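Local coordinates for oxidoreductase, short chain dehydrogenase/reductase family protein (Bifidobacterium adolescentis L2-32, PDB 6OW4) that is a 20beta-hydroxysteroid dehydrogenase of the short-chain dehydrogenase/reductase family that binds NADH as its cofactor, at residues I166-G171 with A219-R224; A249-E252 with R258-T261. All blocks are in the same frame, centred on the assembly; numbering follows the deposited sequence.

Contact 1 of 2, residues I166-G171 with A219-R224; sequences IMREHG and AKDGIR
M167 and R168, in the last turn of helix 142-170, lie beside D221 and I223 where the chain enters strand 223-230; the backbones come nearest at R168 and D221, whose CA atoms are 6.7 Å apart. No hydrogen bond joins the two segments, and the apolar part of the contact rests on M167 and I223. The tip of I223, CD1, lies against the sulfur, 3.6 Å from M167 SD, and also reaches back along the thioether chain to within 3.7 Å of M167 CB. With its CG anti to the carbonyl carbon (chi1 -73°) and the chain extended beyond, M167 carries SD out alongside both CG1 and CD1 of I223. Both side chains also touch L176 of strand 174-179, the neighbour of strand 223-230 in the sheet, which makes the pair part of the buried layer between helix and sheet. Nearer the surface, the aliphatic part of R168 runs past the carboxylate of D221, with R168 CD 3.5 Å from D221 OD2. The charged ends do not pair: R168 NE and D221 OD2 are 4.6 Å apart, the two planes are turned 44° to each other, and the guanidinium instead forms a salt bridge with D139 of the third subunit. The C-terminal end of a helix packed against the start of an inner parallel strand is in keeping with the alpha/beta Rossmann fold of short-chain dehydrogenases.

Contact 2 of 2, residues A249-E252 with R258-T261; sequences AMLE and RFGT
The C-terminal end of helix 244-250 and the loop that leads from it toward helix 262-273 meet here around the ring of F259, near the nicotinamide-adenine-dinucleotide site: the F259 side chain lies about 6 Å from the bound dinucleotide at their nearest atoms. M250 makes a Met-aromatic contact with F259. Its sulfur lies in the ring plane, at the edge, with M250 SD 5.3 Å from the ring centroid and 85° off the ring normal. A bend at the last torsion (chi3 84°) keeps the methyl at the same edge, where M250 CE is 3.8 Å from F259 CZ. L251, just beyond the helix, crosses F259 at about a right angle and splits its two methyls between neighbours. L251 CD2 approaches the ring obliquely, 3.7 Å from F259 CD1, while L251 CD1 rests on the backbone of R258, 3.7 Å from its CA. With an alanine at L251 both methyls would be gone, which is likely to open a gap between helix end and loop and leave F259 CD1 and the R258 backbone without this apolar partner. Y21 of the second subunit packs on L251 and R258, whose guanidinium forms a salt bridge with E264 of helix 262-273. H247 of helix 244-250 and W234 also meet the F259 ring, M250 touches M190 of strand 189-190, and G260 bonds through its backbone to Y232 and W234 beyond strand 223-230.

In the fold
From the N terminus, the chain passes through the first four strands of the parallel sheet before helix 142-170 brings it to contact 1. The loop closed there is long, 47 residues taking in strand 174-179 and helix 198-217, and it ties the end of helix 142-170 to the start of strand 223-230. Only after that strand does helix 244-250 lead into contact 2, which closes a loop of five residues ahead of helix 262-273. The contacts therefore follow in series, neither nested nor crossed. Their centres lie about 38 Å apart on opposite sides of the chain's centre; contact 2 is near the cofactor, contact 1 distant from the annotated sites, and both touch the second subunit.

Contact 1 of 2, residues I166-G171 with A219-R224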
ATOM      1  N   ILE F 166       3.836  22.892  20.972  1.00 33.78           N
ATOM      2  CA  ILE F 166       5.049  23.475  21.623  1.00 34.86           C
ATOM      3  C   ILE F 166       6.013  23.965  20.535  1.00 35.33           C
ATOM      4  O   ILE F 166       6.511  25.100  20.657  1.00 36.64           O
ATOM      5  CB  ILE F 166       5.719  22.452  22.565  1.00 35.60           C
ATOM      6  CG1 ILE F 166       4.876  22.201  23.818  1.00 35.92           C
ATOM      7  CG2 ILE F 166       7.134  22.885  22.926  1.00 36.07           C
ATOM      8  CD1 ILE F 166       5.176  20.892  24.519  1.00 35.68           C
ATOM      9  N   MET F 167       6.258  23.129  19.520  1.00 34.78           N
ATOM     10  CA  MET F 167       7.241  23.373  18.430  1.00 34.12           C
ATOM     11  C   MET F 167       6.913  24.688  17.717  1.00 32.85           C
ATOM     12  O   MET F 167       7.816  25.539  17.607  1.00 31.99           O
ATOM     13  CB  MET F 167       7.224  22.226  17.417  1.00 33.86           C
ATOM     14  CG  MET F 167       7.872  20.960  17.939  1.00 34.25           C
ATOM     15  SD  MET F 167       7.536  19.530  16.888  1.00 33.82           S
ATOM     16  CE  MET F 167       8.278  18.221  17.861  1.00 33.34           C
ATOM     17  N   ARG F 168       5.670  24.837  17.251  1.00 32.82           N
ATOM     18  CA  ARG F 168       5.196  26.037  16.511  1.00 34.65           C
ATOM     19  C   ARG F 168       5.193  27.248  17.450  1.00 36.02           C
ATOM     20  O   ARG F 168       5.661  28.323  17.025  1.00 37.15           O
ATOM     21  CB  ARG F 168       3.808  25.777  15.920  1.00 34.36           C
ATOM     22  CG  ARG F 168       3.802  24.732  14.814  1.00 34.40           C
ATOM     23  CD  ARG F 168       2.407  24.513  14.271  1.00 35.06           C
ATOM     24  NE  ARG F 168       1.556  23.825  15.231  1.00 34.82           N
ATOM     25  CZ  ARG F 168       0.231  23.745  15.154  1.00 35.13           C
ATOM     26  NH1 ARG F 168      -0.419  24.321  14.155  1.00 36.14           N
ATOM     27  NH2 ARG F 168      -0.442  23.090  16.083  1.00 35.30           N
ATOM     28  N   GLU F 169       4.703  27.069  18.682  1.00 37.71           N
ATOM     29  CA  GLU F 169       4.645  28.123  19.732  1.00 38.64           C
ATOM     30  C   GLU F 169       6.061  28.610  20.061  1.00 40.05           C
ATOM     31  O   GLU F 169       6.208  29.811  20.362  1.00 42.06           O
ATOM     32  CB  GLU F 169       3.938  27.599  20.984  1.00 39.68           C
ATOM     33  CG  GLU F 169       2.427  27.538  20.836  1.00 40.24           C
ATOM     34  CD  GLU F 169       1.706  26.733  21.903  1.00 40.21           C
ATOM     35  OE1 GLU F 169       2.334  26.424  22.935  1.00 42.06           O
ATOM     36  OE2 GLU F 169       0.518  26.413  21.700  1.00 39.55           O
ATOM     37  N   HIS F 170       7.055  27.715  20.011  1.00 38.48           N
ATOM     38  CA  HIS F 170       8.489  28.018  20.271  1.00 39.23           C
ATOM     39  C   HIS F 170       9.184  28.455  18.975  1.00 38.05           C
ATOM     40  O   HIS F 170      10.322  28.954  19.065  1.00 38.77           O
ATOM     41  CB  HIS F 170       9.177  26.818  20.938  1.00 39.50           C
ATOM     42  CG  HIS F 170       8.829  26.673  22.381  1.00 40.22           C
ATOM     43  ND1 HIS F 170       9.620  25.968  23.266  1.00 40.43           N
ATOM     44  CD2 HIS F 170       7.799  27.166  23.101  1.00 39.88           C
ATOM     45  CE1 HIS F 170       9.081  26.015  24.465  1.00 40.45           C
ATOM     46  NE2 HIS F 170       7.965  26.748  24.392  1.00 40.89           N
ATOM     47  N   GLY F 171       8.526  28.264  17.825  1.00 37.18           N
ATOM     48  CA  GLY F 171       8.960  28.786  16.514  1.00 36.08           C
ATOM     49  C   GLY F 171      10.167  28.042  15.972  1.00 35.39           C
ATOM     50  O   GLY F 171      11.156  28.706  15.620  1.00 35.01           O
ATOM     51  N   ALA F 219       4.722  20.397   7.503  1.00 26.28           N
ATOM     52  CA  ALA F 219       5.981  20.444   6.719  1.00 26.52           C
ATOM     53  C   ALA F 219       6.493  21.890   6.671  1.00 27.43           C
ATOM     54  O   ALA F 219       7.698  22.099   6.893  1.00 27.72           O
ATOM     55  CB  ALA F 219       5.770  19.892   5.329  1.00 26.22           C
ATOM     56  N   LYS F 220       5.588  22.841   6.415  1.00 29.03           N
ATOM     57  CA  LYS F 220       5.847  24.308   6.379  1.00 30.30           C
ATOM     58  C   LYS F 220       6.426  24.799   7.714  1.00 30.50           C
ATOM     59  O   LYS F 220       7.023  25.891   7.720  1.00 31.92           O
ATOM     60  CB  LYS F 220       4.545  25.064   6.090  1.00 31.85           C
ATOM     61  CG  LYS F 220       3.505  24.982   7.200  1.00 32.46           C
ATOM     62  CD  LYS F 220       2.156  25.556   6.837  1.00 34.20           C
ATOM     63  CE  LYS F 220       1.194  25.512   8.003  1.00 34.65           C
ATOM     64  NZ  LYS F 220       0.045  26.425   7.809  1.00 36.31           N
ATOM     65  N   ASP F 221       6.223  24.050   8.804  1.00 30.61           N
ATOM     66  CA  ASP F 221       6.639  24.427  10.182  1.00 30.93           C
ATOM     67  C   ASP F 221       7.954  23.720  10.546  1.00 28.78           C
ATOM     68  O   ASP F 221       8.416  23.901  11.695  1.00 30.40           O
ATOM     69  CB  ASP F 221       5.526  24.109  11.185  1.00 32.07           C
ATOM     70  CG  ASP F 221       4.195  24.775  10.864  1.00 33.87           C
ATOM     71  OD1 ASP F 221       4.201  25.993  10.585  1.00 34.74           O
ATOM     72  OD2 ASP F 221       3.161  24.070  10.889  1.00 34.06           O
ATOM     73  N   GLY F 222       8.532  22.952   9.615  1.00 26.51           N
ATOM     74  CA  GLY F 222       9.805  22.228   9.800  1.00 25.20           C
ATOM     75  C   GLY F 222       9.647  21.002  10.684  1.00 23.96           C
ATOM     76  O   GLY F 222      10.660  20.547  11.246  1.00 23.36           O
ATOM     77  N   ILE F 223       8.426  20.471  10.793  1.00 23.58           N
ATOM     78  CA  ILE F 223       8.087  19.289  11.640  1.00 23.30           C
ATOM     79  C   ILE F 223       7.889  18.079  10.721  1.00 21.94           C
ATOM     80  O   ILE F 223       7.066  18.173   9.792  1.00 21.37           O
ATOM     81  CB  ILE F 223       6.850  19.580  12.518  1.00 24.00           C
ATOM     82  CG1 ILE F 223       7.093  20.779  13.443  1.00 24.63           C
ATOM     83  CG2 ILE F 223       6.427  18.342  13.300  1.00 23.84           C
ATOM     84  CD1 ILE F 223       5.863  21.276  14.164  1.00 24.90           C
ATOM     85  N   ARG F 224       8.642  17.001  10.963  1.00 21.40           N
ATOM     86  CA  ARG F 224       8.483  15.688  10.285  1.00 20.75           C
ATOM     87  C   ARG F 224       7.645  14.777  11.185  1.00 20.76           C
ATOM     88  O   ARG F 224       7.755  14.909  12.421  1.00 22.34           O
ATOM     89  CB  ARG F 224       9.850  15.069   9.974  1.00 20.47           C
ATOM     90  CG  ARG F 224      10.704  15.910   9.037  1.00 20.55           C
ATOM     91  CD  ARG F 224      12.052  15.296   8.711  1.00 20.39           C
ATOM     92  NE  ARG F 224      12.851  15.002   9.895  1.00 20.61           N
ATOM     93  CZ  ARG F 224      13.025  13.796  10.435  1.00 20.82           C
ATOM     94  NH1 ARG F 224      12.451  12.723   9.911  1.00 20.55           N
ATOM     95  NH2 ARG F 224      13.785  13.666  11.510  1.00 21.28           N
TER

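Contact 2 of 2, residues A249-E252 with R258-T261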
ATOM      1  N   ALA F 249       5.698 -21.276  17.196  1.00 64.54           N
ATOM      2  CA  ALA F 249       4.438 -21.236  16.415  1.00 63.68           C
ATOM      3  C   ALA F 249       4.207 -19.823  15.866  1.00 61.32           C
ATOM      4  O   ALA F 249       3.806 -19.707  14.692  1.00 62.79           O
ATOM      5  CB  ALA F 249       3.272 -21.689  17.262  1.00 64.35           C
ATOM      6  N   MET F 250       4.448 -18.796  16.690  1.00 57.58           N
ATOM      7  CA  MET F 250       4.255 -17.359  16.345  1.00 54.48           C
ATOM      8  C   MET F 250       5.232 -16.934  15.241  1.00 50.15           C
ATOM      9  O   MET F 250       4.845 -16.078  14.423  1.00 49.23           O
ATOM     10  CB  MET F 250       4.476 -16.462  17.567  1.00 55.88           C
ATOM     11  CG  MET F 250       3.366 -16.541  18.590  1.00 58.97           C
ATOM     12  SD  MET F 250       3.821 -15.728  20.142  1.00 62.08           S
ATOM     13  CE  MET F 250       3.420 -14.026  19.749  1.00 60.21           C
ATOM     14  N   LEU F 251       6.448 -17.495  15.227  1.00 48.59           N
ATOM     15  CA  LEU F 251       7.552 -17.094  14.309  1.00 46.62           C
ATOM     16  C   LEU F 251       7.536 -17.946  13.031  1.00 46.61           C
ATOM     17  O   LEU F 251       8.492 -17.825  12.237  1.00 45.32           O
ATOM     18  CB  LEU F 251       8.886 -17.227  15.050  1.00 46.38           C
ATOM     19  CG  LEU F 251       9.013 -16.410  16.335  1.00 44.88           C
ATOM     20  CD1 LEU F 251      10.354 -16.670  17.000  1.00 45.37           C
ATOM     21  CD2 LEU F 251       8.833 -14.926  16.065  1.00 44.13           C
ATOM     22  N   GLU F 252       6.497 -18.768  12.838  1.00 48.16           N
ATOM     23  CA  GLU F 252       6.179 -19.452  11.553  1.00 48.50           C
ATOM     24  C   GLU F 252       6.387 -18.475  10.390  1.00 45.35           C
ATOM     25  O   GLU F 252       7.150 -18.805   9.457  1.00 45.99           O
ATOM     26  CB  GLU F 252       4.723 -19.926  11.539  1.00 50.73           C
ATOM     27  CG  GLU F 252       4.516 -21.349  12.023  1.00 53.62           C
ATOM     28  CD  GLU F 252       3.093 -21.853  11.834  1.00 55.18           C
ATOM     29  OE1 GLU F 252       2.567 -21.722  10.707  1.00 55.48           O
ATOM     30  OE2 GLU F 252       2.508 -22.359  12.813  1.00 57.96           O
ATOM     31  N   ARG F 258      12.960 -15.143  14.790  1.00 35.20           N
ATOM     32  CA  ARG F 258      13.296 -14.627  16.143  1.00 35.10           C
ATOM     33  C   ARG F 258      12.465 -13.370  16.411  1.00 35.38           C
ATOM     34  O   ARG F 258      12.152 -12.650  15.440  1.00 35.02           O
ATOM     35  CB  ARG F 258      14.798 -14.350  16.265  1.00 34.52           C
ATOM     36  CG  ARG F 258      15.305 -13.153  15.472  1.00 33.76           C
ATOM     37  CD  ARG F 258      16.758 -12.884  15.815  1.00 34.21           C
ATOM     38  NE  ARG F 258      17.347 -11.736  15.136  1.00 33.52           N
ATOM     39  CZ  ARG F 258      17.136 -10.461  15.454  1.00 33.14           C
ATOM     40  NH1 ARG F 258      16.314 -10.133  16.439  1.00 33.85           N
ATOM     41  NH2 ARG F 258      17.745  -9.508  14.770  1.00 32.59           N
ATOM     42  N   PHE F 259      12.108 -13.136  17.675  1.00 36.18           N
ATOM     43  CA  PHE F 259      11.503 -11.866  18.153  1.00 35.75           C
ATOM     44  C   PHE F 259      12.531 -10.745  17.979  1.00 34.19           C
ATOM     45  O   PHE F 259      13.744 -11.017  18.065  1.00 34.03           O
ATOM     46  CB  PHE F 259      11.066 -11.967  19.617  1.00 37.54           C
ATOM     47  CG  PHE F 259       9.701 -12.569  19.833  1.00 39.17           C
ATOM     48  CD1 PHE F 259       9.451 -13.897  19.524  1.00 40.48           C
ATOM     49  CD2 PHE F 259       8.667 -11.810  20.362  1.00 39.19           C
ATOM     50  CE1 PHE F 259       8.196 -14.450  19.726  1.00 40.59           C
ATOM     51  CE2 PHE F 259       7.413 -12.365  20.567  1.00 39.46           C
ATOM     52  CZ  PHE F 259       7.178 -13.684  20.246  1.00 40.06           C
ATOM     53  N   GLY F 260      12.054  -9.526  17.725  1.00 32.99           N
ATOM     54  CA  GLY F 260      12.874  -8.306  17.812  1.00 32.52           C
ATOM     55  C   GLY F 260      13.232  -8.018  19.259  1.00 32.43           C
ATOM     56  O   GLY F 260      12.588  -8.604  20.154  1.00 32.29           O
ATOM     57  N   THR F 261      14.230  -7.163  19.485  1.00 31.91           N
ATOM     58  CA  THR F 261      14.649  -6.684  20.828  1.00 32.49           C
ATOM     59  C   THR F 261      14.457  -5.167  20.878  1.00 31.42           C
ATOM     60  O   THR F 261      14.370  -4.547  19.804  1.00 31.48           O
ATOM     61  CB  THR F 261      16.079  -7.133  21.150  1.00 33.26           C
ATOM     62  OG1 THR F 261      16.947  -6.692  20.108  1.00 33.22           O
ATOM     63  CG2 THR F 261      16.196  -8.634  21.299  1.00 34.77           C
TER